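PKS_KS domain-containing protein (Photorhabdus luminescens subsp. laumondii, PDB 6SMO) probably acts as a 3-oxoacyl-[acyl-carrier-protein] synthase of the thiolase-like superfamily, extending acyl chains on a carrier protein, and here holds a polyketone chain in its pocket. Local coordinates at residues B[224-227]-B[228-232]; B[136-139]-B[140-144]; B[201-204]-B[205-209]. All blocks are in the same frame, centred on the assembly; numbering follows the deposited sequence.

Contact 1: residues B[224-227]-B[228-232]; sequences PLSI and GSFEA. With LKZ (3,5,7,9,11-pentakis(oxidanylidene)dodecanal), chain H.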
loop_
_atom_site.group_PDB
_atom_site.type_symbol
_atom_site.label_atom_id
_atom_site.label_comp_id
_atom_site.label_asym_id
_atom_site.label_seq_id
_atom_site.Cartn_x
_atom_site.Cartn_y
_atom_site.Cartn_z
ATOM N N PRO B 224 17.832 7.909 -6.441
ATOM C CA PRO B 224 17.482 8.803 -7.548
ATOM C C PRO B 224 16.081 8.585 -8.148
ATOM O O PRO B 224 15.429 9.565 -8.461
ATOM C CB PRO B 224 18.547 8.495 -8.612
ATOM C CG PRO B 224 19.717 7.946 -7.827
ATOM C CD PRO B 224 19.087 7.182 -6.683
ATOM N N LEU B 225 15.669 7.321 -8.304
ATOM C CA LEU B 225 14.353 6.926 -8.883
ATOM C C LEU B 225 13.227 7.526 -8.029
ATOM O O LEU B 225 12.381 8.243 -8.600
ATOM C CB LEU B 225 14.290 5.392 -8.979
ATOM C CG LEU B 225 12.931 4.713 -8.792
ATOM C CD1 LEU B 225 11.885 5.235 -9.767
ATOM C CD2 LEU B 225 13.075 3.207 -8.945
ATOM N N SER B 226 13.243 7.276 -6.716
ATOM C CA SER B 226 12.215 7.738 -5.744
ATOM C C SER B 226 12.184 9.271 -5.687
ATOM O O SER B 226 11.081 9.835 -5.800
ATOM C CB SER B 226 12.448 7.139 -4.381
ATOM O OG SER B 226 11.510 7.637 -3.437
ATOM N N ILE B 227 13.345 9.914 -5.522
ATOM C CA ILE B 227 13.471 11.400 -5.407
ATOM C C ILE B 227 13.091 12.033 -6.753
ATOM O O ILE B 227 12.353 13.037 -6.741
ATOM C CB ILE B 227 14.884 11.814 -4.940
ATOM C CG1 ILE B 227 15.197 11.257 -3.546
ATOM C CG2 ILE B 227 15.052 13.329 -4.996
ATOM C CD1 ILE B 227 16.545 11.662 -2.991
ATOM N N GLY B 228 13.574 11.460 -7.861
ATOM C CA GLY B 228 13.297 11.921 -9.235
ATOM C C GLY B 228 11.823 11.814 -9.595
ATOM O O GLY B 228 11.333 12.695 -10.330
ATOM N N SER B 229 11.140 10.773 -9.106
ATOM C CA SER B 229 9.696 10.508 -9.350
ATOM C C SER B 229 8.852 11.660 -8.791
ATOM O O SER B 229 7.978 12.159 -9.526
ATOM C CB SER B 229 9.275 9.187 -8.762
ATOM O OG SER B 229 9.384 9.203 -7.347
ATOM N N PHE B 230 9.131 12.069 -7.553
ATOM C CA PHE B 230 8.394 13.170 -6.877
ATOM C C PHE B 230 8.834 14.505 -7.477
ATOM O O PHE B 230 7.995 15.374 -7.707
ATOM C CB PHE B 230 8.606 13.104 -5.364
ATOM C CG PHE B 230 8.040 11.875 -4.702
ATOM C CD1 PHE B 230 6.680 11.624 -4.713
ATOM C CD2 PHE B 230 8.862 10.969 -4.062
ATOM C CE1 PHE B 230 6.160 10.496 -4.106
ATOM C CE2 PHE B 230 8.342 9.838 -3.462
ATOM C CZ PHE B 230 6.993 9.605 -3.482
ATOM N N GLU B 231 10.131 14.637 -7.725
ATOM C CA GLU B 231 10.728 15.837 -8.370
ATOM C C GLU B 231 9.995 16.117 -9.688
ATOM O O GLU B 231 9.546 17.265 -9.880
ATOM C CB GLU B 231 12.225 15.623 -8.600
ATOM C CG GLU B 231 12.912 16.801 -9.264
ATOM C CD GLU B 231 13.128 18.018 -8.383
ATOM O OE1 GLU B 231 13.461 17.838 -7.194
ATOM O OE2 GLU B 231 12.968 19.145 -8.892
ATOM N N ALA B 232 9.879 15.101 -10.551
ATOM C CA ALA B 232 9.208 15.162 -11.873
ATOM C C ALA B 232 7.726 15.514 -11.698
ATOM O O ALA B 232 7.200 16.279 -12.529
ATOM C CB ALA B 232 9.378 13.851 -12.601
HETATM C C4 LKZ H . 7.796 6.524 -6.519
HETATM C C5 LKZ H . 6.615 5.654 -6.170
HETATM C C6 LKZ H . 6.395 5.331 -4.689
HETATM C C7 LKZ H . 5.152 6.051 -4.214
HETATM C C8 LKZ H . 4.646 5.832 -2.783
HETATM C C10 LKZ H . 2.424 9.994 -0.531
HETATM C C22 LKZ H . 8.921 5.618 -6.980
HETATM C C11 LKZ H . 3.469 9.826 0.543
HETATM O O19 LKZ H . 4.358 10.638 0.722
HETATM C C3 LKZ H . 2.388 8.639 -1.210
HETATM O O23 LKZ H . 1.335 8.037 -1.333
HETATM C C2 LKZ H . 3.733 8.013 -1.603
HETATM C C9 LKZ H . 3.512 6.835 -2.554
HETATM O O20 LKZ H . 2.484 6.732 -3.194
HETATM O O21 LKZ H . 4.597 6.835 -4.951
HETATM O O22 LKZ H . 5.897 5.215 -7.053
HETATM O O24 LKZ H . 9.129 5.383 -8.161
HETATM C C23 LKZ H . 9.779 5.022 -5.881
#

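Contact 2: residues B[136-139]-B[140-144]; sequences GMEE and CLLRI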
loop_
_atom_site.group_PDB
_atom_site.type_symbol
_atom_site.label_atom_id
_atom_site.label_comp_id
_atom_site.label_asym_id
_atom_site.label_seq_id
_atom_site.Cartn_x
_atom_site.Cartn_y
_atom_site.Cartn_z
ATOM N N GLY B 136 17.396 -1.026 -4.026
ATOM C CA GLY B 136 17.977 -2.320 -4.438
ATOM C C GLY B 136 17.500 -2.748 -5.816
ATOM O O GLY B 136 18.317 -3.309 -6.572
ATOM N N MET B 137 16.222 -2.497 -6.130
ATOM C CA MET B 137 15.591 -2.825 -7.439
ATOM C C MET B 137 16.176 -1.923 -8.534
ATOM O O MET B 137 16.472 -2.445 -9.628
ATOM C CB MET B 137 14.070 -2.643 -7.386
ATOM C CG MET B 137 13.363 -3.683 -6.534
ATOM S SD MET B 137 11.560 -3.659 -6.726
ATOM C CE MET B 137 11.108 -2.405 -5.529
ATOM N N GLU B 138 16.329 -0.625 -8.247
ATOM C CA GLU B 138 16.895 0.393 -9.175
ATOM C C GLU B 138 18.363 0.054 -9.467
ATOM O O GLU B 138 18.743 0.056 -10.655
ATOM C CB GLU B 138 16.770 1.793 -8.568
ATOM C CG GLU B 138 17.294 2.904 -9.463
ATOM C CD GLU B 138 17.639 4.195 -8.739
ATOM O OE1 GLU B 138 17.452 5.274 -9.334
ATOM O OE2 GLU B 138 18.101 4.118 -7.583
ATOM N N GLU B 139 19.146 -0.213 -8.416
ATOM C CA GLU B 139 20.598 -0.534 -8.490
ATOM C C GLU B 139 20.799 -1.810 -9.317
ATOM O O GLU B 139 21.752 -1.845 -10.121
ATOM C CB GLU B 139 21.177 -0.674 -7.079
ATOM C CG GLU B 139 22.683 -0.869 -7.046
ATOM C CD GLU B 139 23.166 -2.293 -7.270
ATOM O OE1 GLU B 139 22.432 -3.233 -6.905
ATOM O OE2 GLU B 139 24.276 -2.456 -7.814
ATOM N N CYS B 140 19.935 -2.813 -9.122
ATOM C CA CYS B 140 19.936 -4.109 -9.856
ATOM C C CYS B 140 19.708 -3.863 -11.353
ATOM O O CYS B 140 20.460 -4.437 -12.162
ATOM C CB CYS B 140 18.868 -5.051 -9.312
ATOM S SG CYS B 140 18.670 -6.565 -10.287
ATOM N N LEU B 141 18.712 -3.035 -11.691
ATOM C CA LEU B 141 18.273 -2.731 -13.084
ATOM C C LEU B 141 19.408 -2.056 -13.867
ATOM O O LEU B 141 19.607 -2.423 -15.040
ATOM C CB LEU B 141 17.028 -1.839 -13.027
ATOM C CG LEU B 141 16.552 -1.245 -14.354
ATOM C CD1 LEU B 141 16.183 -2.334 -15.351
ATOM C CD2 LEU B 141 15.373 -0.312 -14.130
ATOM N N LEU B 142 20.109 -1.102 -13.248
ATOM C CA LEU B 142 21.168 -0.282 -13.901
ATOM C C LEU B 142 22.469 -1.087 -14.017
ATOM O O LEU B 142 23.223 -0.842 -14.980
ATOM C CB LEU B 142 21.375 1.005 -13.097
ATOM C CG LEU B 142 20.233 2.015 -13.191
ATOM C CD1 LEU B 142 20.345 3.062 -12.097
ATOM C CD2 LEU B 142 20.201 2.675 -14.561
ATOM N N ARG B 143 22.720 -1.999 -13.072
ATOM C CA ARG B 143 23.903 -2.901 -13.061
ATOM C C ARG B 143 23.819 -3.868 -14.250
ATOM O O ARG B 143 24.830 -4.006 -14.968
ATOM C CB ARG B 143 23.971 -3.663 -11.735
ATOM C CG ARG B 143 25.206 -4.537 -11.566
ATOM C CD ARG B 143 24.891 -5.802 -10.791
ATOM N NE ARG B 143 24.242 -5.523 -9.516
ATOM C CZ ARG B 143 23.639 -6.430 -8.750
ATOM N NH1 ARG B 143 23.081 -6.062 -7.608
ATOM N NH2 ARG B 143 23.588 -7.699 -9.123
ATOM N N ILE B 144 22.658 -4.505 -14.445
ATOM C CA ILE B 144 22.433 -5.565 -15.478
ATOM C C ILE B 144 22.365 -4.937 -16.879
ATOM O O ILE B 144 22.589 -5.682 -17.853
ATOM C CB ILE B 144 21.178 -6.412 -15.163
ATOM C CG1 ILE B 144 19.890 -5.582 -15.147
ATOM C CG2 ILE B 144 21.381 -7.189 -13.870
ATOM C CD1 ILE B 144 18.637 -6.368 -14.822
#

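Contact 3: residues B[201-204]-B[205-209]; sequences AMEH and IRYGR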
loop_
_atom_site.group_PDB
_atom_site.type_symbol
_atom_site.label_atom_id
_atom_site.label_comp_id
_atom_site.label_asym_id
_atom_site.label_seq_id
_atom_site.Cartn_x
_atom_site.Cartn_y
_atom_site.Cartn_z
ATOM N N ALA B 201 -3.370 -4.324 12.962
ATOM C CA ALA B 201 -2.740 -4.823 14.209
ATOM C C ALA B 201 -3.702 -4.637 15.389
ATOM O O ALA B 201 -3.797 -5.558 16.223
ATOM C CB ALA B 201 -1.432 -4.108 14.450
ATOM N N MET B 202 -4.380 -3.485 15.449
ATOM C CA MET B 202 -5.400 -3.149 16.481
ATOM C C MET B 202 -6.577 -4.129 16.375
ATOM O O MET B 202 -7.060 -4.585 17.432
ATOM C CB MET B 202 -5.912 -1.716 16.298
ATOM C CG MET B 202 -6.805 -1.231 17.427
ATOM S SD MET B 202 -7.867 0.150 16.931
ATOM C CE MET B 202 -9.042 -0.701 15.877
ATOM N N GLU B 203 -7.015 -4.433 15.148
ATOM C CA GLU B 203 -8.166 -5.333 14.858
ATOM C C GLU B 203 -7.841 -6.759 15.327
ATOM O O GLU B 203 -8.725 -7.384 15.946
ATOM C CB GLU B 203 -8.514 -5.294 13.368
ATOM C CG GLU B 203 -9.216 -4.014 12.950
ATOM C CD GLU B 203 -9.300 -3.785 11.450
ATOM O OE1 GLU B 203 -9.478 -2.618 11.042
ATOM O OE2 GLU B 203 -9.189 -4.771 10.693
ATOM N N HIS B 204 -6.625 -7.245 15.049
ATOM C CA HIS B 204 -6.133 -8.590 15.459
ATOM C C HIS B 204 -6.249 -8.748 16.980
ATOM O O HIS B 204 -6.755 -9.798 17.424
ATOM C CB HIS B 204 -4.692 -8.827 14.982
ATOM C CG HIS B 204 -4.591 -9.279 13.565
ATOM N ND1 HIS B 204 -3.921 -8.550 12.601
ATOM C CD2 HIS B 204 -5.067 -10.380 12.944
ATOM C CE1 HIS B 204 -3.992 -9.182 11.448
ATOM N NE2 HIS B 204 -4.688 -10.308 11.631
ATOM N N ILE B 205 -5.803 -7.743 17.740
ATOM C CA ILE B 205 -5.771 -7.766 19.234
ATOM C C ILE B 205 -7.203 -7.629 19.765
ATOM O O ILE B 205 -7.574 -8.416 20.659
ATOM C CB ILE B 205 -4.838 -6.670 19.794
ATOM C CG1 ILE B 205 -3.395 -6.847 19.311
ATOM C CG2 ILE B 205 -4.910 -6.623 21.316
ATOM C CD1 ILE B 205 -2.543 -5.606 19.452
ATOM N N ARG B 206 -7.967 -6.670 19.230
ATOM C CA ARG B 206 -9.319 -6.294 19.730
ATOM C C ARG B 206 -10.295 -7.465 19.561
ATOM O O ARG B 206 -11.063 -7.719 20.508
ATOM C CB ARG B 206 -9.847 -5.047 19.011
ATOM C CG ARG B 206 -11.246 -4.637 19.451
ATOM C CD ARG B 206 -11.486 -3.141 19.383
ATOM N NE ARG B 206 -11.825 -2.687 18.044
ATOM C CZ ARG B 206 -11.921 -1.414 17.671
ATOM N NH1 ARG B 206 -12.239 -1.121 16.422
ATOM N NH2 ARG B 206 -11.691 -0.439 18.535
ATOM N N TYR B 207 -10.265 -8.145 18.409
ATOM C CA TYR B 207 -11.234 -9.210 18.029
ATOM C C TYR B 207 -10.701 -10.595 18.430
ATOM O O TYR B 207 -11.366 -11.599 18.106
ATOM C CB TYR B 207 -11.579 -9.098 16.541
ATOM C CG TYR B 207 -12.281 -7.813 16.172
ATOM C CD1 TYR B 207 -13.447 -7.426 16.816
ATOM C CD2 TYR B 207 -11.785 -6.978 15.184
ATOM C CE1 TYR B 207 -14.098 -6.246 16.492
ATOM C CE2 TYR B 207 -12.424 -5.796 14.845
ATOM C CZ TYR B 207 -13.586 -5.428 15.501
ATOM O OH TYR B 207 -14.218 -4.264 15.173
ATOM N N GLY B 208 -9.551 -10.649 19.114
ATOM C CA GLY B 208 -9.119 -11.799 19.933
ATOM C C GLY B 208 -8.294 -12.827 19.172
ATOM O O GLY B 208 -8.245 -13.981 19.638
ATOM N N ARG B 209 -7.651 -12.440 18.065
ATOM C CA ARG B 209 -6.801 -13.345 17.242
ATOM C C ARG B 209 -5.360 -13.331 17.772
ATOM O O ARG B 209 -4.714 -14.397 17.728
ATOM C CB ARG B 209 -6.839 -12.943 15.765
ATOM C CG ARG B 209 -8.181 -13.186 15.090
ATOM C CD ARG B 209 -8.328 -12.397 13.802
ATOM N NE ARG B 209 -9.514 -11.549 13.830
ATOM C CZ ARG B 209 -9.636 -10.369 13.222
ATOM N NH1 ARG B 209 -8.638 -9.858 12.516
ATOM N NH2 ARG B 209 -10.766 -9.693 13.332
#

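Contact 1: residues B[224-227]-B[228-232]
Phe230 lies one helical turn beyond Ser226, and its ring meets Ser226 O obliquely. Both residues, with Leu225 and Ser229, line the pocket that holds the polyketone LKZ. Leu225 CD1 comes to 3.2 Å from LKZ O24, near one end of the ligand. Ser226 CB lies 3.7 Å from the terminal methyl LKZ C23. Ser229 OG approaches from the next turn, 3.2 Å from LKZ C4. Further along the chain, Phe230 CZ is 3.9 Å from LKZ O21, and the ring approaches that oxygen obliquely. The ring stands there because CG is anti to the carbonyl carbon (chi1 -65°). Ser229 OG lies above one of its faces, toward the rim, and Phe258 meets it edge-to-face. Behind this wall the helix 224-233 is held by its own backbone. Glu231 N bonds to Ile227 O at 2.9 Å, and Ser229 N to Leu225 O. Pro224 and Ile227 pack on Trp63, Glu231 OE2 is hydrogen-bonded to Lys71 N, and Leu225 packs on Val114 of the Ketoacyl_synth_N partner chain. The four pocket residues meet LKZ through contacts consistent with a wall that fits the chain mainly by shape and van der Waals contact, while Phe428 N supplies a hydrogen bond to LKZ.

Contact 2: residues B[136-139]-B[140-144]
Arg143 NH1 is gripped by two carboxylates. Within the helix it makes a salt bridge to Glu139 OE1 at 3.0 Å, and Asp161 OD1 supplies a second one from the same chain. Arg143 NH1 donates to the syn lone pair of Glu139 OE1, close to its own guanidinium plane, with an N-H...O angle of 158°. The carboxylate and guanidinium planes are 36° apart, so the two groups are tilted rather than coplanar. Glu139 OE2 is farther off, 3.5 Å from Arg143 NE. Both chains bend to meet: Glu139 bends at chi2 (-83°), which brings its carboxylate toward Arg143, and Arg143 bends at chi2 and chi3. Two acidic partners would be expected to favour the charged guanidinium and limit its rotation. The same pair is joined in the backbone, where Arg143 N bonds to Glu139 O at 3.1 Å. On another side of the helix, Glu138 and Leu142 run side by side, with Glu138 CG 4.0 Å from Leu142 CD1. Glu138 OE1 is hydrogen-bonded to His118 NE2 of the Ketoacyl_synth_N partner chain and takes a weak bond from Leu225 N. Helix 134-144 thus lies at the subunit interface, beside helix 224-233, where Met137 packs on Trp133 and Leu141 on Leu193 of that partner chain, and Leu142 touches Leu90 of its own chain.

Contact 3: residues B[201-204]-B[205-209]
The guanidinium of Arg206 has the methyl CE of Met202 over one face, offset toward the rim and 3.5 Å from Arg206 CZ. The two chains run side by side, and the bend of Met202 at chi3 (72°) turns CE onto the plane. Arg209 carries Glu203 O above one face of its guanidinium. Near the edge of the same group lies the His204 ring, with CD2 3.6 Å from Arg209 NH1. Ring and guanidinium planes stand 75° apart. Tyr207 lies alongside Glu203, its CD2 3.2 Å from Glu203 O. These contacts surround the C-terminal end of helix 193-206. The chain leaves the helix at Gly208, whose positive phi (91°) belongs to a Schellman motif. Arg209 N closes the turn on His204 O at 2.9 Å, nearly along the carbonyl axis. Tyr207 N still makes the regular helical bond to Glu203 O at 3.0 Å. In the layered fold of the thiolase superfamily, this helix end rests on the sheet: Ile205 touches Met213 and Leu269, and Met202 touches Leu286. Arg206 NH1 forms its salt bridge with Asp318. His204 and Arg209 instead face the Ketoacyl_synth_N partner chain, where His204 NE2 is hydrogen-bonded to Tyr168 OH and Arg209 NH2 makes a salt bridge to Glu171 of that same chain.

Contacts 1 and 2 each lie within one helix of the N-terminal ketosynthase region, and contact 3 runs off the end of one; each reaches the Ketoacyl_synth_N partner chain. Contacts 1 and 2 are neighbours, with centres about 16 Å apart; they touch where Pro224 and Leu225 meet Glu138. Contact 3 lies about 37 Å from contact 1 between centres, on the opposite side of the chain's centre. Contacts 1 and 2 are buried, while contact 3 is partly so. Their chemistry follows their place. Contact 1 lines the ligand pocket with small and apolar groups. Contact 2 adds a charged pair on its less buried side. Contact 3 ends its helix with a turn and two arginines that find acidic partners in different chains.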